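Local atomic coordinates of proline iminopeptidase (Streptomyces halstedii, PDB entry 3WMR), a protein that is an alpha/beta hydrolase with amidohydrolase activity toward polyketide substrates and, as a member of peptidase family S33, may release N-terminal proline from peptides. Residues Y79-N84 and Q101-E106; H89-G94 and Y221-V226; P56-D61 and A214-E219; T67-A72 and V306-L311; M162-A167 and E267-T272. All blocks are in the same frame, centred on the assembly; numbering follows the deposited sequence.

Contact 1 of 5, residues Y79-N84 and Q101-E106; sequences YDQLGN and QLFEDE
With CG of Glu-106 turned away from the backbone N (chi1 180°) and the chain extended beyond it, the carboxylate reaches from helix 100-113 to the backbone just beyond strand 76-80. There OE1 accepts the N-H of Leu-82 on its syn lone pair, with N and O 2.9 Å apart and an N-H...O angle of 157°. OE1 also comes within 3.2 Å of Gln-81 CA. A water bound between the segments gives a second grip on this oxygen: it donates to Glu-106 OE1 and to the carbonyl O of Phe-103 and accepts from Tyr-79 OH at 2.7 Å. The Tyr-79 ring stands nearly perpendicular to the carboxylate (86°) and offers it an edge. OE2 is satisfied by Thr-34 OG1 on the neighbouring strand 32-39. A leucine in place of Glu-106 would probably leave Leu-82 N and the Thr-34 hydroxyl without their acceptor and the water loosely held. Further along, the Phe-103 ring turns its edge to the carbonyl of Leu-82, CE1 to O 3.3 Å, while Gln-81 CB approaches the same CE1 obliquely at 3.8 Å. The Gln-81 amide itself is engaged by Trp-127 and His-53. The side chains of Leu-82 and Leu-102 cross at about a right angle, CD2 to CD2 4.1 Å. The segment leaves the strand through a type II turn from Gln-81 to Asn-84 with glycine at the third position, and the whole contact fastens the start of the beta-alpha-beta crossover from strand 76-80 through helix 100-113 to strand 120-125 of the alpha/beta hydrolase core.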
# COMPACT_ATOMS: atom_id res chain seq x y z
N TYR A 79 -2.29 -7.08 8.36
CA TYR A 79 -3.09 -8.16 7.79
C TYR A 79 -2.87 -8.39 6.29
O TYR A 79 -2.44 -7.50 5.57
CB TYR A 79 -4.58 -7.98 8.11
CG TYR A 79 -5.38 -7.08 7.19
CD1 TYR A 79 -5.43 -5.70 7.39
CD2 TYR A 79 -6.17 -7.61 6.15
CE1 TYR A 79 -6.20 -4.87 6.57
CE2 TYR A 79 -6.94 -6.79 5.33
CZ TYR A 79 -6.95 -5.42 5.54
OH TYR A 79 -7.71 -4.59 4.73
N ASP A 80 -3.16 -9.61 5.85
CA ASP A 80 -3.08 -9.98 4.44
C ASP A 80 -4.46 -9.93 3.87
O ASP A 80 -5.36 -10.60 4.35
CB ASP A 80 -2.56 -11.40 4.26
CG ASP A 80 -1.10 -11.54 4.58
OD1 ASP A 80 -0.36 -10.53 4.58
OD2 ASP A 80 -0.70 -12.68 4.84
N GLN A 81 -4.63 -9.12 2.84
CA GLN A 81 -5.88 -9.03 2.11
C GLN A 81 -6.23 -10.35 1.40
O GLN A 81 -5.36 -11.17 1.12
CB GLN A 81 -5.83 -7.85 1.15
CG GLN A 81 -5.77 -6.52 1.90
CD GLN A 81 -5.23 -5.37 1.09
OE1 GLN A 81 -5.56 -5.20 -0.08
NE2 GLN A 81 -4.42 -4.53 1.75
N LEU A 82 -7.51 -10.54 1.12
CA LEU A 82 -7.98 -11.80 0.53
C LEU A 82 -7.30 -12.04 -0.80
O LEU A 82 -7.20 -11.13 -1.61
CB LEU A 82 -9.49 -11.76 0.32
CG LEU A 82 -10.14 -13.05 -0.20
CD1 LEU A 82 -10.12 -14.13 0.88
CD2 LEU A 82 -11.57 -12.80 -0.67
N GLY A 83 -6.85 -13.27 -1.01
CA GLY A 83 -6.25 -13.69 -2.27
C GLY A 83 -4.77 -14.00 -2.15
O GLY A 83 -4.21 -14.68 -3.02
N ASN A 84 -4.12 -13.51 -1.10
CA ASN A 84 -2.69 -13.80 -0.92
C ASN A 84 -2.26 -13.89 0.54
O ASN A 84 -3.03 -13.59 1.45
CB ASN A 84 -1.83 -12.76 -1.66
CG ASN A 84 -0.57 -13.37 -2.27
OD1 ASN A 84 -0.39 -14.58 -2.25
ND2 ASN A 84 0.28 -12.53 -2.83
N GLN A 101 -14.76 -3.14 -3.99
CA GLN A 101 -15.82 -3.40 -3.00
C GLN A 101 -15.48 -4.60 -2.13
O GLN A 101 -15.71 -4.59 -0.92
CB GLN A 101 -17.17 -3.63 -3.69
CG GLN A 101 -18.31 -3.82 -2.68
CD GLN A 101 -18.52 -2.59 -1.80
OE1 GLN A 101 -18.56 -2.69 -0.56
NE2 GLN A 101 -18.68 -1.42 -2.43
N LEU A 102 -14.94 -5.65 -2.74
CA LEU A 102 -14.52 -6.83 -2.02
C LEU A 102 -13.58 -6.47 -0.86
O LEU A 102 -13.78 -6.91 0.28
CB LEU A 102 -13.79 -7.78 -2.96
CG LEU A 102 -13.31 -9.10 -2.37
CD1 LEU A 102 -14.51 -9.97 -2.02
CD2 LEU A 102 -12.37 -9.81 -3.34
N PHE A 103 -12.56 -5.68 -1.17
CA PHE A 103 -11.53 -5.36 -0.19
C PHE A 103 -12.01 -4.35 0.84
O PHE A 103 -11.53 -4.39 1.98
CB PHE A 103 -10.24 -4.89 -0.87
CG PHE A 103 -9.57 -5.98 -1.64
CD1 PHE A 103 -8.94 -7.01 -0.97
CD2 PHE A 103 -9.64 -6.03 -3.02
CE1 PHE A 103 -8.35 -8.05 -1.65
CE2 PHE A 103 -9.04 -7.07 -3.71
CZ PHE A 103 -8.41 -8.08 -3.03
N GLU A 104 -12.92 -3.46 0.46
CA GLU A 104 -13.59 -2.58 1.44
C GLU A 104 -14.38 -3.40 2.45
O GLU A 104 -14.37 -3.11 3.64
CB GLU A 104 -14.61 -1.66 0.76
CG GLU A 104 -14.04 -0.57 -0.10
CD GLU A 104 -15.17 0.27 -0.68
OE1 GLU A 104 -15.86 0.94 0.11
OE2 GLU A 104 -15.37 0.26 -1.91
N ASP A 105 -15.11 -4.39 1.94
CA ASP A 105 -15.95 -5.26 2.76
C ASP A 105 -15.09 -6.08 3.70
O ASP A 105 -15.47 -6.29 4.84
CB ASP A 105 -16.79 -6.20 1.88
CG ASP A 105 -17.94 -5.49 1.18
OD1 ASP A 105 -18.35 -4.41 1.62
OD2 ASP A 105 -18.44 -6.04 0.17
N GLU A 106 -13.94 -6.54 3.21
CA GLU A 106 -12.98 -7.27 4.03
C GLU A 106 -12.40 -6.41 5.16
O GLU A 106 -12.28 -6.87 6.30
CB GLU A 106 -11.82 -7.82 3.17
CG GLU A 106 -10.80 -8.60 3.99
CD GLU A 106 -9.63 -9.12 3.18
OE1 GLU A 106 -9.04 -8.38 2.36
OE2 GLU A 106 -9.26 -10.29 3.41
O HOH W 1 -9.07 -5.58 2.67

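Contact 2 of 5, residues H89-G94 and Y221-V226; sequences HLPEKG and YNDPTV
The two oxygens of Asp-223 are divided: one binds a histidine across the contact, the other binds Thr-225 at the start of the next helix. OD2 accepts the N-H of His-89 ND1 at 2.8 Å, using the anti lone pair that points away from OD1. The imidazole and carboxylate are nearly coplanar, 21° apart, and the oxygen sits close to the ring plane. Because His-89 NE2 faces the carbonyl of Gly-85, both ring nitrogens meet acceptors, which would suit a protonated imidazolium paired with the carboxylate. A water donates to Asp-223 OD2 at 3.0 Å and accepts from Leu-90 N, adding a second link between the segments. Asp-223 reaches across because its CG stands anti to the backbone N (chi1 -166°). OD1 accepts Thr-225 OG1 on its syn lone pair, while Thr-225 N meets it on the anti side, tilted out of the carboxylate plane, at 3.2 Å. An alanine here is likely to leave the His-89 ring without its counter-charge and free to turn, and the hydroxyl and N-H of Thr-225 without their acceptor. Thr-225 then presses on the type I turn formed by Leu-90 to Lys-93: its OG1 lies 3.6 Å from Pro-91 CA, and its CG2 is 3.9 Å from Lys-93 O and 4.0 Å from Leu-90 O. The turn is closed by Lys-93 N to Leu-90 O. At the break between helices 211-222 and 225-230, the aspartate thus forms an Asx turn that ties the helical cap of this S33 enzyme to a loop of the alpha/beta hydrolase core.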
# COMPACT_ATOMS: atom_id res chain seq x y z
N HIS A 89 -6.60 -18.21 -0.56
CA HIS A 89 -6.19 -18.07 -1.96
C HIS A 89 -7.32 -18.55 -2.84
O HIS A 89 -7.95 -19.56 -2.55
CB HIS A 89 -4.93 -18.88 -2.24
CG HIS A 89 -3.74 -18.36 -1.50
ND1 HIS A 89 -2.63 -17.85 -2.14
CD2 HIS A 89 -3.49 -18.25 -0.18
CE1 HIS A 89 -1.75 -17.45 -1.25
NE2 HIS A 89 -2.25 -17.69 -0.04
N LEU A 90 -7.60 -17.80 -3.90
CA LEU A 90 -8.64 -18.15 -4.85
C LEU A 90 -8.08 -18.05 -6.28
O LEU A 90 -8.51 -17.19 -7.05
CB LEU A 90 -9.86 -17.23 -4.69
CG LEU A 90 -10.52 -17.16 -3.31
CD1 LEU A 90 -9.67 -16.40 -2.30
CD2 LEU A 90 -11.89 -16.50 -3.42
N PRO A 91 -7.14 -18.94 -6.63
CA PRO A 91 -6.50 -18.89 -7.95
C PRO A 91 -7.48 -18.89 -9.12
O PRO A 91 -7.19 -18.31 -10.16
CB PRO A 91 -5.64 -20.16 -7.99
CG PRO A 91 -5.42 -20.53 -6.57
CD PRO A 91 -6.65 -20.08 -5.83
N GLU A 92 -8.63 -19.54 -8.96
CA GLU A 92 -9.59 -19.69 -10.06
C GLU A 92 -10.73 -18.64 -10.02
O GLU A 92 -11.73 -18.79 -10.71
CB GLU A 92 -10.14 -21.13 -10.11
CG GLU A 92 -9.26 -22.07 -10.94
CD GLU A 92 -9.86 -23.46 -11.16
OE1 GLU A 92 -11.07 -23.68 -10.88
OE2 GLU A 92 -9.12 -24.35 -11.64
N LYS A 93 -10.56 -17.58 -9.23
CA LYS A 93 -11.43 -16.42 -9.33
C LYS A 93 -10.81 -15.41 -10.29
O LYS A 93 -9.59 -15.19 -10.26
CB LYS A 93 -11.68 -15.78 -7.96
CG LYS A 93 -12.58 -16.59 -7.05
CD LYS A 93 -14.03 -16.58 -7.52
CE LYS A 93 -14.98 -17.15 -6.48
NZ LYS A 93 -14.88 -18.63 -6.38
N GLY A 94 -11.64 -14.81 -11.14
CA GLY A 94 -11.19 -13.93 -12.20
C GLY A 94 -11.51 -12.46 -12.00
O GLY A 94 -11.87 -12.03 -10.90
N TYR A 221 5.03 -13.61 -6.37
CA TYR A 221 5.43 -14.64 -7.32
C TYR A 221 4.66 -15.94 -7.14
O TYR A 221 4.26 -16.57 -8.11
CB TYR A 221 6.92 -14.95 -7.21
CG TYR A 221 7.31 -16.15 -8.06
CD1 TYR A 221 7.49 -16.03 -9.43
CD2 TYR A 221 7.45 -17.41 -7.49
CE1 TYR A 221 7.84 -17.13 -10.21
CE2 TYR A 221 7.79 -18.52 -8.26
CZ TYR A 221 7.98 -18.37 -9.62
OH TYR A 221 8.32 -19.48 -10.39
N ASN A 222 4.46 -16.35 -5.89
CA ASN A 222 3.90 -17.68 -5.64
C ASN A 222 2.40 -17.73 -5.85
O ASN A 222 1.88 -18.78 -6.22
CB ASN A 222 4.31 -18.20 -4.27
CG ASN A 222 5.73 -18.77 -4.26
OD1 ASN A 222 6.05 -19.72 -5.00
ND2 ASN A 222 6.59 -18.19 -3.42
N ASP A 223 1.69 -16.62 -5.62
CA ASP A 223 0.30 -16.51 -6.12
C ASP A 223 0.04 -15.11 -6.68
O ASP A 223 -0.36 -14.21 -5.96
CB ASP A 223 -0.72 -16.87 -5.05
CG ASP A 223 -2.12 -17.08 -5.63
OD1 ASP A 223 -2.36 -16.70 -6.80
OD2 ASP A 223 -2.99 -17.63 -4.91
N PRO A 224 0.26 -14.95 -7.99
CA PRO A 224 0.17 -13.63 -8.58
C PRO A 224 -1.25 -13.27 -9.03
O PRO A 224 -1.43 -12.26 -9.69
CB PRO A 224 1.12 -13.74 -9.78
CG PRO A 224 0.99 -15.16 -10.22
CD PRO A 224 0.62 -15.97 -9.00
N THR A 225 -2.23 -14.09 -8.66
CA THR A 225 -3.61 -13.92 -9.12
C THR A 225 -4.08 -12.48 -8.98
O THR A 225 -4.43 -11.84 -9.97
CB THR A 225 -4.58 -14.85 -8.35
OG1 THR A 225 -4.17 -16.21 -8.51
CG2 THR A 225 -6.01 -14.69 -8.84
N VAL A 226 -4.02 -11.96 -7.75
CA VAL A 226 -4.62 -10.66 -7.42
C VAL A 226 -3.85 -9.50 -8.06
O VAL A 226 -4.43 -8.67 -8.75
CB VAL A 226 -4.72 -10.45 -5.89
CG1 VAL A 226 -5.34 -9.10 -5.54
CG2 VAL A 226 -5.52 -11.58 -5.25
O HOH W 2 -5.66 -16.29 -4.92

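Contact 3 of 5, residues P56-D61 and A214-E219; sequences PGSTHD and AATFME
Ser-58 and Thr-59 meet helix 211-222 of the helical cap from the loop after strand 49-52, a loop that carries the HGGPG sequence of the prolyl iminopeptidases and borders the oxyanion hole in relatives. Ser-58 approaches the methyl of Thr-216, CB to CG2 4.1 Å; the still closer position of its hydroxyl is doubtful. Thr-59 brings the polar link. With OG1 set between the backbone N and the carbonyl carbon (chi1 64°), its hydroxyl donates to Asp-61 OD2 at 2.7 Å and lies 2.7 Å from Thr-216 OG1, whose proton may go to this oxygen or, more weakly, to Thr-59 O. Thr-216 OG1 is also met by Tyr-62 N, so several polar groups surround one buried oxygen. The Thr-59 methyl packs on the helix, CG2 to Glu-219 CB 3.6 Å. His-60 ND1 is hydrogen-bonded to Asp-80, and the carboxylate carbon of Asp-61 lies over the rim of one face of the His-60 ring. Asp-61 OD2 and Glu-219 OE2 are 5.1 Å apart, near enough that each might raise the other's affinity for a proton. Asp-61 CB lies 3.3 Å from Thr-216 OG1 and 3.9 Å from Ala-215 CB.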
# COMPACT_ATOMS: atom_id res chain seq x y z
N PRO A 56 -2.99 -4.06 -5.49
CA PRO A 56 -3.52 -5.14 -4.66
C PRO A 56 -2.74 -6.45 -4.88
O PRO A 56 -2.09 -6.60 -5.91
CB PRO A 56 -4.95 -5.32 -5.15
CG PRO A 56 -5.31 -4.07 -5.87
CD PRO A 56 -4.03 -3.41 -6.30
N GLY A 57 -2.82 -7.37 -3.92
CA GLY A 57 -2.24 -8.70 -4.08
C GLY A 57 -0.84 -8.82 -3.51
O GLY A 57 -0.15 -9.81 -3.76
N SER A 58 -0.43 -7.82 -2.74
CA SER A 58 0.83 -7.87 -2.04
C SER A 58 0.55 -8.53 -0.67
O SER A 58 -0.48 -9.19 -0.50
CB SER A 58 1.39 -6.46 -1.92
OG SER A 58 2.65 -6.46 -1.29
N THR A 59 1.46 -8.41 0.29
CA THR A 59 1.23 -8.94 1.61
C THR A 59 1.73 -7.94 2.65
O THR A 59 2.38 -6.96 2.32
CB THR A 59 1.90 -10.32 1.82
OG1 THR A 59 3.33 -10.21 1.71
CG2 THR A 59 1.37 -11.34 0.81
N HIS A 60 1.40 -8.21 3.91
CA HIS A 60 1.78 -7.34 5.03
C HIS A 60 3.28 -7.32 5.30
O HIS A 60 3.77 -6.44 6.00
CB HIS A 60 1.12 -7.81 6.32
CG HIS A 60 1.84 -8.95 6.98
ND1 HIS A 60 1.70 -10.26 6.57
CD2 HIS A 60 2.74 -8.97 8.00
CE1 HIS A 60 2.48 -11.04 7.31
NE2 HIS A 60 3.12 -10.28 8.18
N ASP A 61 3.99 -8.32 4.79
CA ASP A 61 5.36 -8.64 5.24
C ASP A 61 6.33 -7.47 5.13
O ASP A 61 7.06 -7.18 6.06
CB ASP A 61 5.93 -9.84 4.47
CG ASP A 61 5.13 -11.11 4.70
OD1 ASP A 61 5.59 -11.97 5.47
OD2 ASP A 61 4.05 -11.23 4.09
N ALA A 214 11.71 -8.53 0.18
CA ALA A 214 11.82 -9.78 -0.56
C ALA A 214 10.70 -10.76 -0.18
O ALA A 214 10.10 -11.41 -1.06
CB ALA A 214 13.18 -10.40 -0.32
N ALA A 215 10.40 -10.84 1.12
CA ALA A 215 9.34 -11.73 1.58
C ALA A 215 8.04 -11.47 0.82
O ALA A 215 7.44 -12.40 0.27
CB ALA A 215 9.13 -11.60 3.07
N THR A 216 7.63 -10.21 0.76
CA THR A 216 6.39 -9.86 0.05
C THR A 216 6.50 -10.14 -1.46
O THR A 216 5.57 -10.70 -2.07
CB THR A 216 5.96 -8.40 0.35
OG1 THR A 216 5.25 -8.36 1.60
CG2 THR A 216 5.03 -7.87 -0.72
N PHE A 217 7.61 -9.71 -2.05
CA PHE A 217 7.91 -9.94 -3.47
C PHE A 217 7.72 -11.42 -3.88
O PHE A 217 7.14 -11.71 -4.93
CB PHE A 217 9.33 -9.47 -3.80
CG PHE A 217 9.56 -9.21 -5.25
CD1 PHE A 217 9.15 -8.00 -5.83
CD2 PHE A 217 10.14 -10.17 -6.07
CE1 PHE A 217 9.34 -7.77 -7.18
CE2 PHE A 217 10.33 -9.94 -7.43
CZ PHE A 217 9.93 -8.74 -7.98
N MET A 218 8.18 -12.35 -3.04
CA MET A 218 8.05 -13.78 -3.31
C MET A 218 6.64 -14.31 -3.06
O MET A 218 6.24 -15.30 -3.67
CB MET A 218 9.07 -14.59 -2.49
CG MET A 218 10.52 -14.37 -2.93
SD MET A 218 10.85 -14.68 -4.68
CE MET A 218 10.26 -16.37 -4.84
N GLU A 219 5.89 -13.68 -2.15
CA GLU A 219 4.48 -14.05 -1.97
C GLU A 219 3.68 -13.72 -3.23
O GLU A 219 2.75 -14.45 -3.60
CB GLU A 219 3.87 -13.35 -0.76
CG GLU A 219 4.40 -13.82 0.58
CD GLU A 219 3.75 -15.11 1.08
OE1 GLU A 219 2.59 -15.41 0.72
OE2 GLU A 219 4.40 -15.83 1.85

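Contact 4 of 5, residues T67-A72 and V306-L311; sequences TSLTEA and VMIDYL
Leu-69 and Ala-72 meet Met-307, Ile-308 and Leu-311 through apolar contacts alone. Leu-69 divides its two methyls among the three helix residues: CD2 lies 3.8 Å from Met-307 CB and equally far from Ile-308 CD1, while CD1 lies 4.1 Å from Leu-311 CD1, the two side chains crossing at about a right angle. In Met-307 and Leu-311 the two methyls touch residues one helical turn apart on helix 300-312. Ile-308 runs past Leu-69 in the opposite direction. A bend at its second torsion (chi2 -58°) swings CD1 to the leucine and also to Ala-72 CB, 3.7 Å away; this one methyl therefore touches both partners of the other segment. Trp-74 packs against Ile-308 and Leu-311, and Leu-69 also touches Val-76 of strand 76-80.

Polar bonds shape segment 67-72. Its backbone winds with helical angles but closes three residues back: Thr-70 N reaches Thr-67 O at 3.1 Å, and the Thr-70 hydroxyl binds the same oxygen at 2.7 Å, nearly in line with the C=O bond. Ala-72 N likewise bonds to Leu-69 O. Ser-68 OG is hydrogen-bonded to His-304 ND1, earlier on helix 300-312, a polar tie beside the apolar contact.

Met-307 also touches Met-259 of strand 258-263, so the contact joins the helical loop before strand 76-80 to the C-terminal helix that lies against the central sheet of the alpha/beta hydrolase fold.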
# COMPACT_ATOMS: atom_id res chain seq x y z
N THR A 67 6.12 -2.25 13.25
CA THR A 67 6.01 -2.66 14.66
C THR A 67 6.79 -1.72 15.58
O THR A 67 6.57 -1.72 16.77
CB THR A 67 6.52 -4.10 14.90
OG1 THR A 67 7.86 -4.20 14.43
CG2 THR A 67 5.64 -5.13 14.16
N SER A 68 7.71 -0.92 15.03
CA SER A 68 8.40 0.08 15.83
C SER A 68 7.44 1.02 16.54
O SER A 68 7.71 1.46 17.65
CB SER A 68 9.37 0.90 14.96
OG SER A 68 8.68 1.74 14.05
N LEU A 69 6.31 1.35 15.91
CA LEU A 69 5.34 2.23 16.55
C LEU A 69 4.85 1.77 17.93
O LEU A 69 4.48 2.61 18.75
CB LEU A 69 4.13 2.48 15.62
CG LEU A 69 4.47 2.94 14.19
CD1 LEU A 69 3.19 3.02 13.37
CD2 LEU A 69 5.19 4.28 14.18
N THR A 70 4.85 0.45 18.18
CA THR A 70 4.44 -0.08 19.50
C THR A 70 5.40 0.38 20.60
O THR A 70 5.05 0.39 21.77
CB THR A 70 4.31 -1.61 19.52
OG1 THR A 70 5.60 -2.21 19.26
CG2 THR A 70 3.30 -2.09 18.49
N GLU A 71 6.59 0.80 20.22
CA GLU A 71 7.59 1.32 21.15
C GLU A 71 7.05 2.57 21.86
O GLU A 71 7.40 2.84 23.02
CB GLU A 71 8.87 1.63 20.37
CG GLU A 71 10.09 2.03 21.17
CD GLU A 71 11.07 2.80 20.31
OE1 GLU A 71 11.41 2.31 19.20
OE2 GLU A 71 11.50 3.90 20.73
N ALA A 72 6.17 3.31 21.17
CA ALA A 72 5.57 4.53 21.71
C ALA A 72 4.12 4.33 22.14
O ALA A 72 3.37 5.30 22.31
CB ALA A 72 5.66 5.66 20.68
N VAL A 306 8.22 10.67 11.96
CA VAL A 306 7.15 11.38 11.26
C VAL A 306 5.80 10.80 11.65
O VAL A 306 4.89 11.52 12.01
CB VAL A 306 7.35 11.36 9.74
CG1 VAL A 306 6.10 11.85 9.01
CG2 VAL A 306 8.54 12.22 9.36
N MET A 307 5.71 9.47 11.64
CA MET A 307 4.51 8.78 12.04
C MET A 307 4.10 9.08 13.48
O MET A 307 2.96 9.46 13.74
CB MET A 307 4.67 7.27 11.84
CG MET A 307 4.54 6.83 10.39
SD MET A 307 2.90 7.17 9.70
CE MET A 307 1.87 6.14 10.73
N ILE A 308 5.03 8.95 14.42
CA ILE A 308 4.71 9.22 15.82
C ILE A 308 4.22 10.65 16.03
O ILE A 308 3.25 10.87 16.77
CB ILE A 308 5.92 8.94 16.74
CG1 ILE A 308 6.25 7.45 16.73
CG2 ILE A 308 5.64 9.41 18.16
CD1 ILE A 308 5.12 6.55 17.17
N ASP A 309 4.87 11.61 15.37
CA ASP A 309 4.48 13.03 15.42
C ASP A 309 3.02 13.23 14.95
O ASP A 309 2.23 13.91 15.60
CB ASP A 309 5.45 13.85 14.58
CG ASP A 309 5.25 15.34 14.74
OD1 ASP A 309 5.92 15.94 15.61
OD2 ASP A 309 4.42 15.92 13.99
N TYR A 310 2.69 12.61 13.82
CA TYR A 310 1.32 12.66 13.30
C TYR A 310 0.37 11.94 14.27
O TYR A 310 -0.69 12.49 14.65
CB TYR A 310 1.24 12.01 11.90
CG TYR A 310 -0.18 11.69 11.50
CD1 TYR A 310 -1.03 12.70 11.02
CD2 TYR A 310 -0.70 10.42 11.65
CE1 TYR A 310 -2.34 12.43 10.68
CE2 TYR A 310 -2.02 10.14 11.31
CZ TYR A 310 -2.84 11.16 10.83
OH TYR A 310 -4.16 10.88 10.48
N LEU A 311 0.72 10.72 14.68
CA LEU A 311 -0.16 9.92 15.53
C LEU A 311 -0.48 10.60 16.88
O LEU A 311 -1.61 10.54 17.36
CB LEU A 311 0.41 8.49 15.75
CG LEU A 311 0.39 7.53 14.55
CD1 LEU A 311 1.18 6.28 14.87
CD2 LEU A 311 -1.02 7.15 14.14

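Contact 5 of 5, residues M162-A167 and E267-T272; sequences MARLRA and EATPAT
The backbones of Met-162 and Glu-267 come closest, CA to CA 7.2 Å, where helix 155-166 passes an inverse gamma turn centred on Ala-268. Met-162 folds its chain at chi2 and chi3, so that the terminal CE rather than the sulfur does the touching: it lies 3.3 Å from the carbonyl O of Glu-267 and 4.0 Å from Glu-267 CB. One turn on, Leu-165 sends CD1 to Glu-267 CA, 4.0 Å away, and meets Thr-269 CG2 tip to tip at 4.1 Å. Phe-198 of helix 189-202 packs against Met-162, Leu-165 and Glu-267, all of them buried. The loop being covered follows Asp-266, the predicted acid of the catalytic triad with Ser-126 and His-293 in the alpha/beta hydrolase fold. The Glu-267 side chain reaches His-293 and lies close to the like-charged Glu-235. Thr-269 CG2 lies at the edge of the Arg-164 guanidinium, near its plane, 3.6 Å from NH2; the arginine's charge is paired with Glu-161, which also takes the Thr-269 hydroxyl, so that one carboxylate serves both segments. Thr-269 OG1 sits at the N-cap of helix 270-279, where its capping bond from Thr-272 N is weak at 3.4 Å. Thr-272 OG1 donates to Thr-269 O at 2.7 Å, in the carbonyl plane on a lone pair.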
# COMPACT_ATOMS: atom_id res chain seq x y z
N MET A 162 4.70 7.44 -14.72
CA MET A 162 5.58 6.32 -15.09
C MET A 162 6.30 6.58 -16.42
O MET A 162 7.50 6.36 -16.54
CB MET A 162 4.80 5.02 -15.20
CG MET A 162 4.19 4.48 -13.91
SD MET A 162 5.28 4.40 -12.48
CE MET A 162 4.90 5.95 -11.65
N ALA A 163 5.55 7.06 -17.41
CA ALA A 163 6.13 7.40 -18.71
C ALA A 163 7.20 8.48 -18.55
O ALA A 163 8.24 8.43 -19.19
CB ALA A 163 5.04 7.86 -19.68
N ARG A 164 6.95 9.44 -17.66
CA ARG A 164 7.92 10.50 -17.41
C ARG A 164 9.20 9.92 -16.79
O ARG A 164 10.32 10.18 -17.27
CB ARG A 164 7.31 11.57 -16.50
CG ARG A 164 8.08 12.87 -16.48
CD ARG A 164 7.41 13.93 -15.60
NE ARG A 164 7.27 13.48 -14.21
CZ ARG A 164 8.27 13.41 -13.33
NH1 ARG A 164 9.52 13.74 -13.67
NH2 ARG A 164 8.03 12.99 -12.10
N LEU A 165 9.04 9.11 -15.76
CA LEU A 165 10.19 8.50 -15.07
C LEU A 165 10.96 7.54 -15.96
O LEU A 165 12.20 7.48 -15.91
CB LEU A 165 9.72 7.75 -13.82
CG LEU A 165 9.05 8.61 -12.74
CD1 LEU A 165 8.62 7.70 -11.60
CD2 LEU A 165 9.98 9.71 -12.26
N ARG A 166 10.21 6.80 -16.78
CA ARG A 166 10.80 5.82 -17.69
C ARG A 166 11.65 6.50 -18.76
O ARG A 166 12.70 5.99 -19.12
CB ARG A 166 9.73 4.93 -18.33
CG ARG A 166 9.16 3.85 -17.41
CD ARG A 166 7.86 3.27 -17.98
NE ARG A 166 8.08 2.66 -19.31
CZ ARG A 166 7.69 1.45 -19.68
NH1 ARG A 166 7.00 0.67 -18.87
NH2 ARG A 166 7.97 1.01 -20.91
N ALA A 167 11.19 7.66 -19.25
CA ALA A 167 11.98 8.50 -20.17
C ALA A 167 13.32 9.01 -19.58
O ALA A 167 14.16 9.49 -20.32
CB ALA A 167 11.15 9.70 -20.63
N GLU A 267 8.15 6.54 -6.91
CA GLU A 267 7.25 6.37 -8.08
C GLU A 267 5.89 7.06 -7.86
O GLU A 267 5.25 7.51 -8.82
CB GLU A 267 7.04 4.89 -8.39
CG GLU A 267 6.70 4.00 -7.22
CD GLU A 267 6.38 2.58 -7.62
OE1 GLU A 267 6.68 2.20 -8.77
OE2 GLU A 267 5.81 1.85 -6.79
N ALA A 268 5.45 7.12 -6.60
CA ALA A 268 4.31 7.94 -6.21
C ALA A 268 4.79 9.38 -6.12
O ALA A 268 5.16 9.87 -5.03
CB ALA A 268 3.71 7.45 -4.90
N THR A 269 4.83 10.04 -7.28
CA THR A 269 5.47 11.34 -7.41
C THR A 269 4.61 12.44 -6.82
O THR A 269 3.41 12.21 -6.59
CB THR A 269 5.73 11.73 -8.88
OG1 THR A 269 4.48 11.80 -9.58
CG2 THR A 269 6.70 10.76 -9.57
N PRO A 270 5.20 13.63 -6.60
CA PRO A 270 4.41 14.77 -6.16
C PRO A 270 3.16 15.01 -7.00
O PRO A 270 2.10 15.33 -6.45
CB PRO A 270 5.39 15.92 -6.27
CG PRO A 270 6.69 15.29 -5.88
CD PRO A 270 6.64 13.91 -6.49
N ALA A 271 3.27 14.81 -8.31
CA ALA A 271 2.10 14.91 -9.20
C ALA A 271 0.99 13.88 -8.91
O ALA A 271 -0.20 14.19 -9.06
CB ALA A 271 2.54 14.80 -10.66
N THR A 272 1.37 12.67 -8.52
CA THR A 272 0.37 11.60 -8.28
C THR A 272 -0.43 11.86 -7.01
O THR A 272 -1.58 11.48 -6.92
CB THR A 272 0.97 10.19 -8.16
OG1 THR A 272 1.83 10.11 -7.02
CG2 THR A 272 1.74 9.80 -9.41

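In the fold
From the N terminus, 56-61 opens contact 3 and, inside its loop, 67-72 opens contact 4, which crosses contact 3 and closes last, on the C-terminal helix. Contact 1 opens at 79-84 and closes after 16 residues on helix 100-113, nested inside both. Within its loop 89-94 starts contact 2, which crosses contacts 1 and 3 and ends at 221-226, just after contact 3 closes on 214-219. Contact 5 opens at 162-167, crosses contacts 2 and 3 and, like contact 2, nests in contact 4. Contacts 1, 2 and 3 touch one another where core loops meet the helical cap; contact 5 ties helix 155-166 to the loop after strand 258-263, and contact 4 joins core elements alone.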